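Local coordinates for protein TarM (Staphylococcus aureus subsp. aureus 21178, PDB 4X7R) that is a GT-B-fold glycosyltransferase with two Rossmann-like domains around a ligand-holding cleft, plus an added antiparallel sheet, at residues F231-F235 and N272-I276; A242-G246 and N489-S493. The protein carries 1 engineered substitution. All coordinates share one frame; numbering follows the deposited sequence.

Contact 1: F231-F235 and N272-I276. With SUS (2-deoxy-3,6-di-O-sulfo-2-(sulfoamino)-alpha-D-glucopyranose), chain C.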
ATOM      1  N   PHE A 231      -9.128   2.376  10.729  1.00 34.58           N
ATOM      2  CA  PHE A 231      -9.818   1.766  11.872  1.00 33.79           C
ATOM      3  C   PHE A 231     -11.076   2.509  12.326  1.00 36.15           C
ATOM      4  O   PHE A 231     -12.078   1.813  12.519  1.00 36.05           O
ATOM      5  CB  PHE A 231      -8.868   1.454  13.040  1.00 34.64           C
ATOM      6  CG  PHE A 231      -9.500   0.718  14.194  1.00 35.82           C
ATOM      7  CD1 PHE A 231      -9.593  -0.668  14.188  1.00 38.75           C
ATOM      8  CD2 PHE A 231      -9.953   1.407  15.318  1.00 37.77           C
ATOM      9  CE1 PHE A 231     -10.132  -1.348  15.283  1.00 39.60           C
ATOM     10  CE2 PHE A 231     -10.497   0.725  16.409  1.00 39.70           C
ATOM     11  CZ  PHE A 231     -10.595  -0.642  16.379  1.00 37.89           C
ATOM     12  N   PRO A 232     -11.086   3.868  12.463  1.00 32.72           N
ATOM     13  CA  PRO A 232     -12.343   4.562  12.852  1.00 33.62           C
ATOM     14  C   PRO A 232     -13.538   4.323  11.929  1.00 36.19           C
ATOM     15  O   PRO A 232     -14.654   4.303  12.423  1.00 36.93           O
ATOM     16  CB  PRO A 232     -11.953   6.049  12.879  1.00 35.32           C
ATOM     17  CG  PRO A 232     -10.441   6.037  13.105  1.00 39.61           C
ATOM     18  CD  PRO A 232      -9.976   4.844  12.305  1.00 33.90           C
ATOM     19  N   LYS A 233     -13.322   4.097  10.621  1.00 32.34           N
ATOM     20  CA  LYS A 233     -14.437   3.796   9.691  1.00 32.29           C
ATOM     21  C   LYS A 233     -15.167   2.544  10.100  1.00 38.19           C
ATOM     22  O   LYS A 233     -16.400   2.567  10.164  1.00 38.57           O
ATOM     23  CB  LYS A 233     -13.978   3.715   8.235  1.00 32.35           C
ATOM     24  CG  LYS A 233     -13.359   5.019   7.762  1.00 35.33           C
ATOM     25  CD  LYS A 233     -12.641   4.840   6.469  1.00 40.99           C
ATOM     26  CE  LYS A 233     -12.223   6.175   5.924  1.00 50.80           C
ATOM     27  NZ  LYS A 233     -10.822   6.492   6.282  1.00 48.41           N
ATOM     28  N   MET A 234     -14.406   1.466  10.439  1.00 34.04           N
ATOM     29  CA  MET A 234     -14.982   0.203  10.884  1.00 33.41           C
ATOM     30  C   MET A 234     -15.520   0.366  12.308  1.00 38.54           C
ATOM     31  O   MET A 234     -16.642  -0.056  12.589  1.00 38.51           O
ATOM     32  CB  MET A 234     -13.931  -0.942  10.852  1.00 34.50           C
ATOM     33  CG  MET A 234     -14.470  -2.303  11.376  1.00 36.52           C
ATOM     34  SD  MET A 234     -13.197  -3.565  11.590  1.00 39.15           S
ATOM     35  CE  MET A 234     -12.271  -2.898  12.996  1.00 36.10           C
ATOM     36  N   PHE A 235     -14.692   0.908  13.208  1.00 35.51           N
ATOM     37  CA  PHE A 235     -15.037   1.074  14.617  1.00 36.28           C
ATOM     38  C   PHE A 235     -16.368   1.833  14.853  1.00 41.72           C
ATOM     39  O   PHE A 235     -17.177   1.386  15.656  1.00 43.14           O
ATOM     40  CB  PHE A 235     -13.877   1.721  15.397  1.00 37.72           C
ATOM     41  CG  PHE A 235     -14.026   1.627  16.904  1.00 40.80           C
ATOM     42  CD1 PHE A 235     -14.049   0.387  17.545  1.00 43.20           C
ATOM     43  CD2 PHE A 235     -14.128   2.772  17.682  1.00 44.84           C
ATOM     44  CE1 PHE A 235     -14.199   0.298  18.935  1.00 44.56           C
ATOM     45  CE2 PHE A 235     -14.247   2.682  19.079  1.00 48.88           C
ATOM     46  CZ  PHE A 235     -14.282   1.444  19.694  1.00 45.67           C
ATOM     47  N   ASN A 272      -8.544  -0.084  22.004  1.00 42.84           N
ATOM     48  CA  ASN A 272      -9.938  -0.444  21.735  1.00 43.08           C
ATOM     49  C   ASN A 272     -10.185  -1.935  21.426  1.00 43.80           C
ATOM     50  O   ASN A 272     -11.305  -2.294  21.053  1.00 42.47           O
ATOM     51  CB  ASN A 272     -10.488   0.466  20.629  1.00 43.68           C
ATOM     52  CG  ASN A 272     -10.747   1.834  21.184  1.00 52.64           C
ATOM     53  OD1 ASN A 272     -11.534   2.004  22.111  1.00 42.53           O
ATOM     54  ND2 ASN A 272      -9.965   2.799  20.768  1.00 45.62           N
ATOM     55  N   ALA A 273      -9.153  -2.802  21.612  1.00 39.32           N
ATOM     56  CA  ALA A 273      -9.218  -4.246  21.311  1.00 37.52           C
ATOM     57  C   ALA A 273     -10.355  -4.959  22.015  1.00 43.50           C
ATOM     58  O   ALA A 273     -11.024  -5.801  21.410  1.00 42.29           O
ATOM     59  CB  ALA A 273      -7.891  -4.919  21.644  1.00 37.17           C
ATOM     60  N   ASN A 274     -10.592  -4.600  23.291  1.00 42.11           N
ATOM     61  CA  ASN A 274     -11.643  -5.212  24.102  1.00 43.21           C
ATOM     62  C   ASN A 274     -13.054  -4.849  23.664  1.00 46.47           C
ATOM     63  O   ASN A 274     -13.995  -5.510  24.080  1.00 47.04           O
ATOM     64  CB  ASN A 274     -11.424  -4.926  25.586  1.00 44.10           C
ATOM     65  CG  ASN A 274     -10.281  -5.698  26.188  1.00 61.61           C
ATOM     66  OD1 ASN A 274      -9.573  -6.457  25.521  1.00 55.32           O
ATOM     67  ND2 ASN A 274     -10.077  -5.521  27.474  1.00 52.20           N
ATOM     68  N   LYS A 275     -13.199  -3.831  22.813  1.00 43.39           N
ATOM     69  CA  LYS A 275     -14.502  -3.366  22.325  1.00 43.96           C
ATOM     70  C   LYS A 275     -14.877  -3.980  20.967  1.00 48.52           C
ATOM     71  O   LYS A 275     -15.971  -3.725  20.489  1.00 50.41           O
ATOM     72  CB  LYS A 275     -14.544  -1.827  22.273  1.00 45.76           C
ATOM     73  CG  LYS A 275     -14.390  -1.174  23.646  1.00 52.14           C
ATOM     74  CD  LYS A 275     -14.626   0.325  23.589  1.00 61.42           C
ATOM     75  CE  LYS A 275     -14.351   0.994  24.915  1.00 74.43           C
ATOM     76  NZ  LYS A 275     -12.886   1.079  25.206  1.00 89.83           N
ATOM     77  N   ILE A 276     -13.982  -4.798  20.350  1.00 42.47           N
ATOM     78  CA  ILE A 276     -14.223  -5.451  19.051  1.00 39.28           C
ATOM     79  C   ILE A 276     -13.974  -6.962  19.187  1.00 43.07           C
ATOM     80  O   ILE A 276     -13.720  -7.440  20.302  1.00 41.46           O
ATOM     81  CB  ILE A 276     -13.444  -4.782  17.862  1.00 40.70           C
ATOM     82  CG1 ILE A 276     -11.908  -4.811  18.063  1.00 38.76           C
ATOM     83  CG2 ILE A 276     -13.967  -3.340  17.587  1.00 41.24           C
ATOM     84  CD1 ILE A 276     -11.077  -4.515  16.836  1.00 38.22           C
TER
HETATM   85  N2  SUS C   3      -8.168   8.558   4.734  0.82 46.80           N
HETATM   86  C1  SUS C   3      -6.517  10.282   4.130  0.82 47.23           C
HETATM   87  S1  SUS C   3      -9.358   8.325   3.453  0.82 44.61           S
HETATM   88  C2  SUS C   3      -6.844   8.799   4.134  0.82 47.34           C
HETATM   89  S2  SUS C   3      -1.774   9.618   1.292  0.82 61.23           S
HETATM   90  C3  SUS C   3      -5.739   8.016   4.877  0.82 47.29           C
HETATM   91  O3  SUS C   3      -5.980   6.596   4.797  0.82 46.38           O
HETATM   92  S3  SUS C   3      -6.309   5.835   6.080  0.82 45.30           S
HETATM   93  C4  SUS C   3      -4.332   8.340   4.357  0.82 48.63           C
HETATM   94  O4  SUS C   3      -3.442   7.744   5.281  0.82 50.71           O
HETATM   95  C5  SUS C   3      -4.120   9.894   4.285  0.82 49.37           C
HETATM   96  O5  SUS C   3      -5.212  10.500   3.532  0.82 46.75           O
HETATM   97  C6  SUS C   3      -2.865  10.315   3.523  0.82 51.86           C
HETATM   98  O6  SUS C   3      -2.969   9.780   2.215  0.82 56.92           O
HETATM   99  O1S SUS C   3      -9.054   7.020   2.723  0.82 44.75           O
HETATM  100  O2S SUS C   3     -10.719   8.292   4.132  0.82 44.93           O
HETATM  101  O3S SUS C   3      -9.297   9.480   2.454  0.82 49.27           O
HETATM  102  O4S SUS C   3      -2.221   8.786   0.085  0.82 60.21           O
HETATM  103  O5S SUS C   3      -1.301  11.006   0.856  0.82 62.17           O
HETATM  104  O6S SUS C   3      -0.642   8.884   2.020  0.82 64.03           O
HETATM  105  O7S SUS C   3      -5.166   6.079   7.046  0.82 46.98           O
HETATM  106  O8S SUS C   3      -6.436   4.333   5.821  0.82 47.48           O
HETATM  107  O9S SUS C   3      -7.609   6.355   6.685  0.82 47.02           O

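Contact 2: A242-G246 and N489-S493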
ATOM      1  N   ALA A 242     -22.358  -7.991  13.086  1.00 42.54           N
ATOM      2  CA  ALA A 242     -21.176  -8.147  12.248  1.00 40.27           C
ATOM      3  C   ALA A 242     -19.915  -8.110  13.107  1.00 45.05           C
ATOM      4  O   ALA A 242     -19.877  -7.381  14.096  1.00 44.03           O
ATOM      5  CB  ALA A 242     -21.133  -7.070  11.190  1.00 39.19           C
ATOM      6  N   GLN A 243     -18.930  -8.963  12.775  1.00 41.25           N
ATOM      7  CA  GLN A 243     -17.672  -9.053  13.497  1.00 40.49           C
ATOM      8  C   GLN A 243     -16.689  -7.981  13.053  1.00 40.94           C
ATOM      9  O   GLN A 243     -16.678  -7.561  11.877  1.00 38.08           O
ATOM     10  CB  GLN A 243     -17.055 -10.454  13.342  1.00 42.47           C
ATOM     11  CG  GLN A 243     -18.030 -11.565  13.744  1.00 41.63           C
ATOM     12  CD  GLN A 243     -17.416 -12.922  13.666  1.00 44.20           C
ATOM     13  OE1 GLN A 243     -16.240 -13.107  13.973  1.00 41.53           O
ATOM     14  NE2 GLN A 243     -18.216 -13.913  13.298  1.00 44.22           N
ATOM     15  N   LYS A 244     -15.861  -7.526  14.009  1.00 38.14           N
ATOM     16  CA  LYS A 244     -14.850  -6.492  13.745  1.00 36.16           C
ATOM     17  C   LYS A 244     -13.487  -6.916  14.240  1.00 37.89           C
ATOM     18  O   LYS A 244     -13.315  -7.227  15.427  1.00 37.10           O
ATOM     19  CB  LYS A 244     -15.248  -5.124  14.344  1.00 38.73           C
ATOM     20  CG  LYS A 244     -16.566  -4.550  13.808  1.00 41.51           C
ATOM     21  CD  LYS A 244     -16.916  -3.213  14.463  1.00 37.60           C
ATOM     22  CE  LYS A 244     -18.189  -2.578  13.911  1.00 32.04           C
ATOM     23  NZ  LYS A 244     -18.390  -1.202  14.463  1.00 36.48           N
ATOM     24  N   TYR A 245     -12.501  -6.896  13.331  1.00 33.18           N
ATOM     25  CA  TYR A 245     -11.110  -7.252  13.641  1.00 32.42           C
ATOM     26  C   TYR A 245     -10.205  -6.201  13.103  1.00 36.67           C
ATOM     27  O   TYR A 245     -10.474  -5.637  12.047  1.00 36.64           O
ATOM     28  CB  TYR A 245     -10.688  -8.613  13.015  1.00 32.78           C
ATOM     29  CG  TYR A 245     -11.492  -9.783  13.527  1.00 34.22           C
ATOM     30  CD1 TYR A 245     -11.152 -10.419  14.718  1.00 36.29           C
ATOM     31  CD2 TYR A 245     -12.645 -10.200  12.871  1.00 34.86           C
ATOM     32  CE1 TYR A 245     -11.931 -11.454  15.232  1.00 37.33           C
ATOM     33  CE2 TYR A 245     -13.416 -11.255  13.363  1.00 36.13           C
ATOM     34  CZ  TYR A 245     -13.063 -11.867  14.551  1.00 41.22           C
ATOM     35  OH  TYR A 245     -13.844 -12.860  15.073  1.00 43.74           O
ATOM     36  N   GLY A 246      -9.120  -5.965  13.820  1.00 32.76           N
ATOM     37  CA  GLY A 246      -8.082  -5.031  13.395  1.00 31.42           C
ATOM     38  C   GLY A 246      -6.822  -5.850  13.232  1.00 36.34           C
ATOM     39  O   GLY A 246      -6.528  -6.668  14.107  1.00 35.38           O
ATOM     40  N   ASN A 489     -11.190 -20.102  14.292  1.00 38.26           N
ATOM     41  CA  ASN A 489     -11.355 -20.164  15.745  1.00 39.59           C
ATOM     42  C   ASN A 489     -12.013 -18.856  16.281  1.00 45.44           C
ATOM     43  O   ASN A 489     -12.923 -18.930  17.103  1.00 48.16           O
ATOM     44  CB  ASN A 489      -9.991 -20.391  16.404  1.00 37.79           C
ATOM     45  CG  ASN A 489     -10.052 -20.509  17.905  1.00 55.52           C
ATOM     46  OD1 ASN A 489     -10.823 -21.293  18.459  1.00 46.00           O
ATOM     47  ND2 ASN A 489      -9.272 -19.692  18.586  1.00 50.68           N
ATOM     48  N   LEU A 490     -11.582 -17.684  15.773  1.00 39.40           N
ATOM     49  CA  LEU A 490     -12.140 -16.362  16.119  1.00 38.22           C
ATOM     50  C   LEU A 490     -13.523 -16.147  15.515  1.00 43.49           C
ATOM     51  O   LEU A 490     -14.436 -15.722  16.226  1.00 43.80           O
ATOM     52  CB  LEU A 490     -11.207 -15.216  15.671  1.00 36.29           C
ATOM     53  CG  LEU A 490      -9.843 -15.162  16.323  1.00 39.63           C
ATOM     54  CD1 LEU A 490      -9.011 -14.013  15.752  1.00 37.51           C
ATOM     55  CD2 LEU A 490      -9.952 -15.060  17.869  1.00 41.95           C
ATOM     56  N   PHE A 491     -13.685 -16.424  14.203  1.00 39.94           N
ATOM     57  CA  PHE A 491     -14.959 -16.240  13.510  1.00 39.80           C
ATOM     58  C   PHE A 491     -16.088 -17.110  14.073  1.00 45.58           C
ATOM     59  O   PHE A 491     -17.252 -16.741  13.933  1.00 47.02           O
ATOM     60  CB  PHE A 491     -14.828 -16.523  11.993  1.00 40.15           C
ATOM     61  CG  PHE A 491     -13.777 -15.786  11.185  1.00 37.18           C
ATOM     62  CD1 PHE A 491     -13.268 -14.566  11.617  1.00 35.90           C
ATOM     63  CD2 PHE A 491     -13.317 -16.307   9.977  1.00 35.25           C
ATOM     64  CE1 PHE A 491     -12.322 -13.878  10.851  1.00 34.26           C
ATOM     65  CE2 PHE A 491     -12.372 -15.611   9.212  1.00 34.42           C
ATOM     66  CZ  PHE A 491     -11.913 -14.388   9.635  1.00 30.66           C
ATOM     67  N   ASN A 492     -15.748 -18.240  14.711  1.00 44.49           N
ATOM     68  CA  ASN A 492     -16.713 -19.223  15.263  1.00 47.23           C
ATOM     69  C   ASN A 492     -16.983 -19.153  16.781  1.00 53.81           C
ATOM     70  O   ASN A 492     -17.932 -19.794  17.246  1.00 54.61           O
ATOM     71  CB  ASN A 492     -16.334 -20.659  14.833  1.00 43.82           C
ATOM     72  CG  ASN A 492     -16.493 -20.903  13.349  1.00 61.46           C
ATOM     73  OD1 ASN A 492     -17.401 -20.391  12.695  1.00 54.16           O
ATOM     74  ND2 ASN A 492     -15.615 -21.692  12.776  1.00 56.91           N
ATOM     75  N   SER A 493     -16.180 -18.371  17.544  1.00 50.40           N
ATOM     76  CA  SER A 493     -16.348 -18.225  18.999  1.00 69.73           C
ATOM     77  C   SER A 493     -17.642 -17.500  19.378  1.00105.90           C
ATOM     78  O   SER A 493     -18.171 -17.732  20.465  1.00 77.67           O
ATOM     79  CB  SER A 493     -15.151 -17.511  19.615  1.00 70.24           C
ATOM     80  OG  SER A 493     -15.109 -16.167  19.185  1.00 74.53           O
TER

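Contact 1: F231-F235 and N272-I276
Lys233 NZ meets two sugar residues of the bound glycan at once: it donates a hydrogen bond to O2S of SUS at 2.8 Å and forms a salt bridge with O3S of the IDS unit. The chain runs extended as far as CE and then turns at chi4 (96°), which carries the ammonium group to the sulfates. His9 ND1 and Ser230 OG are also hydrogen-bonded to SUS.

Phe231 and Phe235, one helical turn apart in helix 231-235, face the other way and meet the loop at 272-276. CG of Phe235 lies opposite its backbone N (chi1 -166°), which swings the ring off the helix toward Ile276 and Asn272. Each phenylalanine presents its ring edge to Ile276. CE1 of Phe231 lies 3.7 Å from Ile276 CD1. The second ring uses the other branch, Phe235 CD1 being 3.7 Å from Ile276 CG2, while Met234 CE stands 4.3 Å from Ile276 CD1. Lys275 CB adds to the edge of Phe235, 4.0 Å from its CE1.

Asn272 crosses Phe235 at about a right angle, its OD1 3.7 Å from the ring's CZ and its amide plane 41° from the ring plane. Its ND2 is held by Tyr268 O.

No hydrogen bond joins the two segments, so mainly aliphatic-aromatic packing, with the Asn272 amide against Phe235, joins helix and loop, whereas the Lys233 ammonium group, on the other flank, reaches the glycan sulfates.

Contact 2: A242-G246 and N489-S493
Tyr245 and Phe491 form an offset edge-to-face pair, the edge of Phe491 directed at the face of Tyr245, with centroids 5.6 Å apart and planes at 62°. The closest ring atoms are Tyr245 CE2 and Phe491 CD1, at 3.7 Å. Gln243 OE1 lies in the plane of the tyrosine ring, at its hydroxyl edge. The pair joins strand 243-247 of the N-terminal Rossmann-like sheet to the C-terminal helix 480-492, which returns to that domain as in other GT-B enzymes.

Gln243 works with both partners. Its OE1 accepts a 2.6 Å bond from Tyr245 OH, nearly in line with the side-chain carbonyl (163°), which ties two residues on the same side of the strand. Its NE2 donates to Phe491 O at 3.1 Å and also to Lys219 O, so the amide is fixed at both ends and its orientation is set. The glutamine therefore satisfies a main-chain carbonyl near the end of the helix while steadying the tyrosine that packs beside it.

Ile222 touches both aromatic side chains, and Ile280 touches Tyr245 and Leu490. Leu490 CB approaches the tyrosine obliquely, 3.9 Å from Tyr245 CE1 and 3.6 Å from Tyr245 OH.

Both contacts involve the N-terminal Rossmann-like domain, their centres about 12 Å apart; in contact 2 the C-terminal helix packs against it. The touching residues of contact 2 are all buried and mix a polar network with an aromatic pair; contact 1 is only partly buried, its packing between segments is mostly apolar, and Lys233 reaches toward the glycan. Helix 231-235 precedes strand 243-247 in the chain, and the loop at 272-276 leads into strand 278-281 beside it in the parallel sheet. Lys244 connects them: its NZ probably bonds Met234 O at 2.8 Å, while its neighbours Gln243 and Tyr245 turn to the C-terminal helix. Alternate strand residues thus serve the two contacts.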